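Local coordinates for endo-beta-1,2-glucanase (Talaromyces funiculosus, PDB 6IMV), which hydrolyses internal beta-1,2-glucosidic linkages of beta-1,2-glucans, as an endo-acting glycoside hydrolase of fungal origin, at residues S31-I34 against N35-F39; L272-Y275 against K276-Q279; E466-E469 against A470-R474. One frame throughout, in Å; residues are numbered along the deposited sequence.

In the fold
All three contacts are local, each running along one helix or off its end, and all are partly buried, with centres about 20 to 24 Å from the centre of the chain. Contact 1, on helix 30-41, lies across that centre from contact 2, their centres about 41 Å apart. Contacts 2 and 3 touch: R277 NH2 reaches E471 OE2 at 2.8 Å, and the W273 ring packs on R467 and I468, so helix 266-276 and the turn after it are joined to helix 461-475 by charge and by packing. The chemistry differs: contact 1 has apolar side chains packed on its inner side and a bridging water outside, contact 2 ends a helix beside a glycan, and contact 3 carries an intrahelical salt bridge.

Contact 1 of 3, residues S31-I34 against N35-F39; sequences SKFI and NDVLF
K32 O is gripped by D36 N, through a weak bond of 3.4 Å, and more closely by a water that donates to it over 2.6 Å. This is the i to i+4 pattern of an alpha helix, within helix 30-41, and the water spans one turn on its outer side. The same water donates to D36 OD1 (2.9 Å) and accepts from N35 ND2, so K32 O, N35 ND2 and D36 OD1, all within one turn, converge on one molecule. The other carboxylate oxygen, D36 OD2, bonds to Y21 OH, a second polar partner of the carboxylate. Regular backbone bonds flank this site: N35 N reaches S31 O, V37 N reaches F33 O at 3.0 Å with an N-H...O angle of 160°, and L38 N reaches I34 O at 2.9 Å.

The inner side is apolar. F33 has CG anti to its backbone N (chi1 -174°), which carries the ring along the turn until CE2 lies 3.5 Å from V37 CG2; the two side chains cross obliquely. Y21 and F17 meet the F33 ring edge-to-face, while M398 of helix 394-405 packs on both F33 and I34. I443 of helix 433-443 touches I34, V37 and L38, which places this side of the helix against the protein interior. I34 and L38 run side by side in the same direction, with I34 CG2 at 3.8 Å from L38 CD1.

Contact 2 of 3, residues L272-Y275 against K276-Q279; sequences LWEY and KRPQ. With NAG (2-acetamido-2-deoxy-beta-D-glucopyranose), chain H.
Two successive bends in K276, chi3 60° and chi4 57°, fold its chain back over W273, whose CG lies beside its own backbone N. The two side chains run alongside each other. K276 CD sits above one face of the indole, toward its rim, and K276 CE comes to 3.3 Å from W273 CZ3, a close methylene-to-ring approach. Beyond this apolar stem K276 NZ pairs with E252, and W273 NE1 bonds to Q259, so both polar ends are tied to helix 252-261. R277 bends at chi3 (-74°), laying one face of its guanidinium over the backbone: W273 O is 3.6 Å above that plane and E274 CA is on the same face. Its NH2 pairs with E471.

The setting is the C-terminal end of helix 266-276, where the alpha pattern gives way to a 3-10 turn. K276 N makes two weak bonds, to L272 O and to W273 O, and R277 N bonds to E274 O at 3.2 Å from above the carbonyl plane. P278 follows, its CD 3.5 Å from E274 O. Q279 then turns its amide back on the helix end: NE2 donates weakly to Y275 O (3.1 Å) and also bonds to N246 O. The amide oxygen, Q279 OE1, accepts a 2.6 Å bond from NAG O6 of the protein's own glycan. K297 NZ holds this sugar as well.

Contact 3 of 3, residues E466-E469 against A470-R474; sequences ERIE and AEYSR
The guanidinium of R467 meets the carboxylate of E471 at its edge: OE2 lies 1° out of the guanidinium plane, and the two planes are 15° apart, nearly coplanar. R467 NH2 donates to E471 OE2 over 3.0 Å, completing an i to i+4 salt bridge along alpha helix 461-475. E471 OE2 is met nearly in line with its C-O bond, and it also takes R277, while R467 NH1 pairs with E270; the two charges are thus shared with helix 266-276 and the turn that follows it, which would probably stabilise the ionised forms.

The other flat group, the Y472 ring, has I468 O near its plane at the edge, 3.5 Å from CD2. I468 runs beside the ring, and its CD1 approaches Y472 CE2 to 3.8 Å. I320 of helix 318-337 touches both side chains, and Y472 OH bonds to Q296 and K308.

One residue after I468, E469 O has two donors from one residue. S473 N and S473 OG each lie 2.8 Å from E469 O and approach from opposite faces of its carbonyl plane; the OG takes its place between backbone N and carbonyl carbon (chi1 65°).

Contact 1 of 3, residues S31-I34 against N35-F39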
loop_
_atom_site.group_PDB
_atom_site.type_symbol
_atom_site.label_atom_id
_atom_site.label_comp_id
_atom_site.label_asym_id
_atom_site.label_seq_id
_atom_site.Cartn_x
_atom_site.Cartn_y
_atom_site.Cartn_z
ATOM N N SER A 31 -0.643 -9.356 20.117
ATOM C CA SER A 31 -0.639 -7.941 20.487
ATOM C C SER A 31 0.712 -7.525 21.068
ATOM O O SER A 31 1.206 -6.438 20.763
ATOM C CB SER A 31 -1.754 -7.624 21.432
ATOM O OG SER A 31 -2.969 -7.609 20.715
ATOM N N LYS A 32 1.293 -8.379 21.911
ATOM C CA LYS A 32 2.546 -8.049 22.539
ATOM C C LYS A 32 3.629 -7.906 21.463
ATOM O O LYS A 32 4.428 -6.965 21.488
ATOM C CB LYS A 32 2.967 -9.091 23.580
ATOM C CG LYS A 32 4.290 -8.746 24.245
ATOM C CD LYS A 32 4.750 -9.681 25.335
ATOM C CE LYS A 32 6.193 -9.393 25.685
ATOM N NZ LYS A 32 6.687 -10.308 26.737
ATOM N N PHE A 33 3.664 -8.865 20.536
ATOM C CA PHE A 33 4.640 -8.851 19.447
ATOM C C PHE A 33 4.414 -7.609 18.574
ATOM O O PHE A 33 5.348 -6.909 18.243
ATOM C CB PHE A 33 4.551 -10.138 18.624
ATOM C CG PHE A 33 5.622 -10.259 17.566
ATOM C CD1 PHE A 33 6.905 -10.672 17.895
ATOM C CD2 PHE A 33 5.349 -9.947 16.247
ATOM C CE1 PHE A 33 7.888 -10.777 16.923
ATOM C CE2 PHE A 33 6.335 -10.040 15.274
ATOM C CZ PHE A 33 7.606 -10.449 15.613
ATOM N N ILE A 34 3.150 -7.334 18.245
ATOM C CA ILE A 34 2.807 -6.209 17.364
ATOM C C ILE A 34 3.243 -4.883 18.006
ATOM O O ILE A 34 3.656 -3.957 17.309
ATOM C CB ILE A 34 1.308 -6.249 17.019
ATOM C CG1 ILE A 34 1.034 -7.308 15.952
ATOM C CG2 ILE A 34 0.794 -4.881 16.611
ATOM C CD1 ILE A 34 -0.417 -7.677 15.795
ATOM N N ASN A 35 3.152 -4.806 19.339
ATOM C CA ASN A 35 3.569 -3.628 20.092
ATOM C C ASN A 35 5.062 -3.352 19.864
ATOM O O ASN A 35 5.486 -2.190 19.768
ATOM C CB ASN A 35 3.238 -3.825 21.573
ATOM C CG ASN A 35 3.470 -2.601 22.417
ATOM O OD1 ASN A 35 2.860 -1.566 22.175
ATOM N ND2 ASN A 35 4.323 -2.735 23.416
ATOM N N ASP A 36 5.865 -4.420 19.787
ATOM C CA ASP A 36 7.297 -4.292 19.511
ATOM C C ASP A 36 7.511 -3.858 18.054
ATOM O O ASP A 36 8.335 -2.979 17.786
ATOM C CB ASP A 36 8.041 -5.583 19.845
ATOM C CG ASP A 36 8.180 -5.798 21.344
ATOM O OD1 ASP A 36 7.876 -4.856 22.095
ATOM O OD2 ASP A 36 8.582 -6.897 21.749
ATOM N N VAL A 37 6.751 -4.473 17.142
ATOM C CA VAL A 37 6.827 -4.192 15.713
ATOM C C VAL A 37 6.598 -2.695 15.461
ATOM O O VAL A 37 7.397 -2.045 14.779
ATOM C CB VAL A 37 5.840 -5.051 14.906
ATOM C CG1 VAL A 37 5.713 -4.551 13.470
ATOM C CG2 VAL A 37 6.226 -6.515 14.937
ATOM N N LEU A 38 5.512 -2.157 16.022
ATOM C CA LEU A 38 5.107 -0.780 15.769
ATOM C C LEU A 38 6.180 0.200 16.251
ATOM O O LEU A 38 6.421 1.217 15.597
ATOM C CB LEU A 38 3.773 -0.514 16.466
ATOM C CG LEU A 38 2.555 -1.155 15.818
ATOM C CD1 LEU A 38 1.367 -1.115 16.769
ATOM C CD2 LEU A 38 2.227 -0.473 14.499
ATOM N N PHE A 39 6.791 -0.098 17.404
ATOM C CA PHE A 39 7.829 0.754 18.011
ATOM C C PHE A 39 8.981 0.954 17.019
ATOM O O PHE A 39 9.377 2.084 16.734
ATOM C CB PHE A 39 8.350 0.155 19.321
ATOM C CG PHE A 39 9.399 0.988 20.010
ATOM C CD1 PHE A 39 9.029 2.018 20.860
ATOM C CD2 PHE A 39 10.753 0.768 19.791
ATOM C CE1 PHE A 39 9.987 2.805 21.486
ATOM C CE2 PHE A 39 11.712 1.550 20.417
ATOM C CZ PHE A 39 11.326 2.568 21.263
HETATM O O HOH W 1 5.523 -5.693 23.480
#

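Contact 2 of 3, residues L272-Y275 against K276-Q279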
loop_
_atom_site.group_PDB
_atom_site.type_symbol
_atom_site.label_atom_id
_atom_site.label_comp_id
_atom_site.label_asym_id
_atom_site.label_seq_id
_atom_site.Cartn_x
_atom_site.Cartn_y
_atom_site.Cartn_z
ATOM N N LEU A 272 -17.929 1.192 -17.118
ATOM C CA LEU A 272 -16.763 0.967 -16.250
ATOM C C LEU A 272 -16.721 -0.502 -15.805
ATOM O O LEU A 272 -15.705 -1.161 -15.935
ATOM C CB LEU A 272 -16.827 1.881 -15.018
ATOM C CG LEU A 272 -16.518 3.362 -15.239
ATOM C CD1 LEU A 272 -16.664 4.127 -13.928
ATOM C CD2 LEU A 272 -15.123 3.561 -15.815
ATOM N N TRP A 273 -17.848 -0.997 -15.283
ATOM C CA TRP A 273 -17.898 -2.327 -14.682
ATOM C C TRP A 273 -17.940 -3.411 -15.763
ATOM O O TRP A 273 -17.347 -4.474 -15.597
ATOM C CB TRP A 273 -19.048 -2.420 -13.682
ATOM C CG TRP A 273 -18.764 -1.548 -12.501
ATOM C CD1 TRP A 273 -19.300 -0.324 -12.239
ATOM C CD2 TRP A 273 -17.821 -1.811 -11.445
ATOM N NE1 TRP A 273 -18.762 0.190 -11.087
ATOM C CE2 TRP A 273 -17.858 -0.698 -10.575
ATOM C CE3 TRP A 273 -16.981 -2.886 -11.130
ATOM C CZ2 TRP A 273 -17.073 -0.624 -9.427
ATOM C CZ3 TRP A 273 -16.205 -2.815 -9.990
ATOM C CH2 TRP A 273 -16.249 -1.693 -9.154
ATOM N N GLU A 274 -18.575 -3.101 -16.894
ATOM C CA GLU A 274 -18.648 -4.026 -18.008
ATOM C C GLU A 274 -17.243 -4.271 -18.565
ATOM O O GLU A 274 -16.855 -5.403 -18.796
ATOM C CB GLU A 274 -19.567 -3.473 -19.092
ATOM C CG GLU A 274 -19.831 -4.464 -20.207
ATOM C CD GLU A 274 -20.821 -3.965 -21.244
ATOM O OE1 GLU A 274 -21.599 -3.035 -20.918
ATOM O OE2 GLU A 274 -20.803 -4.501 -22.373
ATOM N N TYR A 275 -16.490 -3.189 -18.772
ATOM C CA TYR A 275 -15.171 -3.273 -19.356
ATOM C C TYR A 275 -14.206 -3.982 -18.393
ATOM O O TYR A 275 -13.233 -4.590 -18.825
ATOM C CB TYR A 275 -14.654 -1.883 -19.732
ATOM C CG TYR A 275 -13.393 -1.940 -20.547
ATOM C CD1 TYR A 275 -13.431 -2.379 -21.862
ATOM C CD2 TYR A 275 -12.164 -1.617 -20.004
ATOM C CE1 TYR A 275 -12.281 -2.467 -22.627
ATOM C CE2 TYR A 275 -11.005 -1.686 -20.756
ATOM C CZ TYR A 275 -11.066 -2.111 -22.073
ATOM O OH TYR A 275 -9.938 -2.197 -22.823
ATOM N N LYS A 276 -14.487 -3.882 -17.089
ATOM C CA LYS A 276 -13.673 -4.484 -16.037
ATOM C C LYS A 276 -13.939 -5.990 -15.914
ATOM O O LYS A 276 -13.066 -6.719 -15.468
ATOM C CB LYS A 276 -13.941 -3.789 -14.697
ATOM C CG LYS A 276 -13.054 -2.581 -14.413
ATOM C CD LYS A 276 -13.518 -1.737 -13.242
ATOM C CE LYS A 276 -13.562 -2.506 -11.936
ATOM N NZ LYS A 276 -12.255 -3.107 -11.595
ATOM N N ARG A 277 -15.137 -6.436 -16.313
ATOM C CA ARG A 277 -15.698 -7.745 -15.912
ATOM C C ARG A 277 -14.799 -8.908 -16.331
ATOM O O ARG A 277 -14.612 -9.843 -15.555
ATOM C CB ARG A 277 -17.113 -7.917 -16.480
ATOM C CG ARG A 277 -18.028 -8.801 -15.637
ATOM C CD ARG A 277 -19.510 -8.530 -15.869
ATOM N NE ARG A 277 -19.932 -7.278 -15.243
ATOM C CZ ARG A 277 -20.817 -6.426 -15.753
ATOM N NH1 ARG A 277 -21.265 -6.597 -16.983
ATOM N NH2 ARG A 277 -21.241 -5.406 -15.026
ATOM N N PRO A 278 -14.235 -8.934 -17.562
ATOM C CA PRO A 278 -13.393 -10.056 -17.976
ATOM C C PRO A 278 -12.100 -10.235 -17.157
ATOM O O PRO A 278 -11.463 -11.275 -17.266
ATOM C CB PRO A 278 -13.046 -9.732 -19.444
ATOM C CG PRO A 278 -14.124 -8.751 -19.887
ATOM C CD PRO A 278 -14.427 -7.944 -18.640
ATOM N N GLN A 279 -11.706 -9.227 -16.369
ATOM C CA GLN A 279 -10.469 -9.304 -15.572
ATOM C C GLN A 279 -10.769 -9.826 -14.156
ATOM O O GLN A 279 -9.834 -10.047 -13.379
ATOM C CB GLN A 279 -9.772 -7.945 -15.539
ATOM C CG GLN A 279 -9.044 -7.591 -16.831
ATOM C CD GLN A 279 -9.961 -7.357 -18.006
ATOM O OE1 GLN A 279 -9.899 -8.062 -19.004
ATOM N NE2 GLN A 279 -10.837 -6.374 -17.895
HETATM C C1 NAG H . -4.592 -12.125 -18.741
HETATM C C2 NAG H . -5.115 -13.361 -19.469
HETATM C C3 NAG H . -5.578 -12.929 -20.853
HETATM C C4 NAG H . -6.696 -11.904 -20.689
HETATM C C5 NAG H . -6.085 -10.661 -20.028
HETATM C C6 NAG H . -7.085 -9.529 -19.819
HETATM C C7 NAG H . -4.042 -15.493 -18.862
HETATM C C8 NAG H . -2.876 -16.389 -19.102
HETATM N N2 NAG H . -4.092 -14.384 -19.593
HETATM O O3 NAG H . -6.054 -14.067 -21.551
HETATM O O4 NAG H . -7.337 -11.647 -21.946
HETATM O O5 NAG H . -5.573 -11.067 -18.751
HETATM O O6 NAG H . -8.289 -10.042 -19.227
HETATM O O7 NAG H . -4.876 -15.768 -18.025
#

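Contact 3 of 3, residues E466-E469 against A470-R474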
loop_
_atom_site.group_PDB
_atom_site.type_symbol
_atom_site.label_atom_id
_atom_site.label_comp_id
_atom_site.label_asym_id
_atom_site.label_seq_id
_atom_site.Cartn_x
_atom_site.Cartn_y
_atom_site.Cartn_z
ATOM N N GLU A 466 -23.998 -2.528 -3.195
ATOM C CA GLU A 466 -24.844 -3.122 -4.248
ATOM C C GLU A 466 -24.000 -3.526 -5.458
ATOM O O GLU A 466 -24.093 -4.642 -5.953
ATOM C CB GLU A 466 -25.918 -2.123 -4.690
ATOM C CG GLU A 466 -26.735 -2.598 -5.878
ATOM C CD GLU A 466 -27.802 -1.619 -6.320
ATOM O OE1 GLU A 466 -27.450 -0.489 -6.700
ATOM O OE2 GLU A 466 -28.975 -1.988 -6.260
ATOM N N ARG A 467 -23.202 -2.576 -5.950
ATOM C CA ARG A 467 -22.403 -2.789 -7.138
ATOM C C ARG A 467 -21.370 -3.895 -6.892
ATOM O O ARG A 467 -21.216 -4.796 -7.703
ATOM C CB ARG A 467 -21.715 -1.479 -7.541
ATOM C CG ARG A 467 -20.670 -1.619 -8.641
ATOM C CD ARG A 467 -21.189 -2.261 -9.916
ATOM N NE ARG A 467 -22.197 -1.447 -10.577
ATOM C CZ ARG A 467 -22.714 -1.713 -11.766
ATOM N NH1 ARG A 467 -23.531 -0.843 -12.340
ATOM N NH2 ARG A 467 -22.400 -2.834 -12.390
ATOM N N ILE A 468 -20.617 -3.799 -5.795
ATOM C CA ILE A 468 -19.426 -4.645 -5.658
ATOM C C ILE A 468 -19.869 -6.059 -5.238
ATOM O O ILE A 468 -19.287 -7.036 -5.678
ATOM C CB ILE A 468 -18.371 -3.997 -4.734
ATOM C CG1 ILE A 468 -16.958 -4.509 -5.037
ATOM C CG2 ILE A 468 -18.724 -4.178 -3.265
ATOM C CD1 ILE A 468 -16.537 -4.408 -6.495
ATOM N N GLU A 469 -20.969 -6.166 -4.475
ATOM C CA GLU A 469 -21.529 -7.479 -4.140
ATOM C C GLU A 469 -22.060 -8.147 -5.412
ATOM O O GLU A 469 -21.821 -9.335 -5.617
ATOM C CB GLU A 469 -22.616 -7.384 -3.075
ATOM C CG GLU A 469 -23.074 -8.743 -2.578
ATOM C CD GLU A 469 -23.852 -8.703 -1.275
ATOM O OE1 GLU A 469 -24.767 -7.858 -1.166
ATOM O OE2 GLU A 469 -23.536 -9.513 -0.365
ATOM N N ALA A 470 -22.712 -7.368 -6.287
ATOM C CA ALA A 470 -23.206 -7.883 -7.556
ATOM C C ALA A 470 -22.051 -8.459 -8.380
ATOM O O ALA A 470 -22.152 -9.587 -8.880
ATOM C CB ALA A 470 -23.958 -6.814 -8.321
ATOM N N GLU A 471 -20.962 -7.684 -8.525
ATOM C CA GLU A 471 -19.883 -8.071 -9.415
ATOM C C GLU A 471 -19.232 -9.355 -8.881
ATOM O O GLU A 471 -19.000 -10.296 -9.648
ATOM C CB GLU A 471 -18.871 -6.935 -9.598
ATOM C CG GLU A 471 -19.411 -5.737 -10.357
ATOM C CD GLU A 471 -19.866 -5.997 -11.789
ATOM O OE1 GLU A 471 -19.297 -6.899 -12.456
ATOM O OE2 GLU A 471 -20.803 -5.314 -12.235
ATOM N N TYR A 472 -18.949 -9.393 -7.574
ATOM C CA TYR A 472 -18.230 -10.516 -6.970
ATOM C C TYR A 472 -19.141 -11.754 -6.898
ATOM O O TYR A 472 -18.681 -12.849 -7.207
ATOM C CB TYR A 472 -17.625 -10.126 -5.616
ATOM C CG TYR A 472 -16.233 -9.552 -5.729
ATOM C CD1 TYR A 472 -15.125 -10.378 -5.731
ATOM C CD2 TYR A 472 -16.022 -8.189 -5.867
ATOM C CE1 TYR A 472 -13.846 -9.874 -5.879
ATOM C CE2 TYR A 472 -14.741 -7.667 -5.993
ATOM C CZ TYR A 472 -13.648 -8.514 -5.999
ATOM O OH TYR A 472 -12.382 -8.015 -6.126
ATOM N N SER A 473 -20.429 -11.581 -6.554
ATOM C CA SER A 473 -21.323 -12.733 -6.392
ATOM C C SER A 473 -21.620 -13.386 -7.750
ATOM O O SER A 473 -21.949 -14.567 -7.796
ATOM C CB SER A 473 -22.585 -12.388 -5.631
ATOM O OG SER A 473 -23.396 -11.476 -6.346
ATOM N N ARG A 474 -21.462 -12.640 -8.850
ATOM C CA ARG A 474 -21.695 -13.181 -10.194
ATOM C C ARG A 474 -20.555 -14.113 -10.632
ATOM O O ARG A 474 -20.783 -15.033 -11.418
ATOM C CB ARG A 474 -21.867 -12.046 -11.213
ATOM C CG ARG A 474 -23.248 -11.408 -11.169
ATOM C CD ARG A 474 -23.389 -10.144 -11.988
ATOM N NE ARG A 474 -23.369 -10.446 -13.407
ATOM C CZ ARG A 474 -23.420 -9.525 -14.367
ATOM N NH1 ARG A 474 -23.613 -8.252 -14.058
ATOM N NH2 ARG A 474 -23.259 -9.882 -15.627
#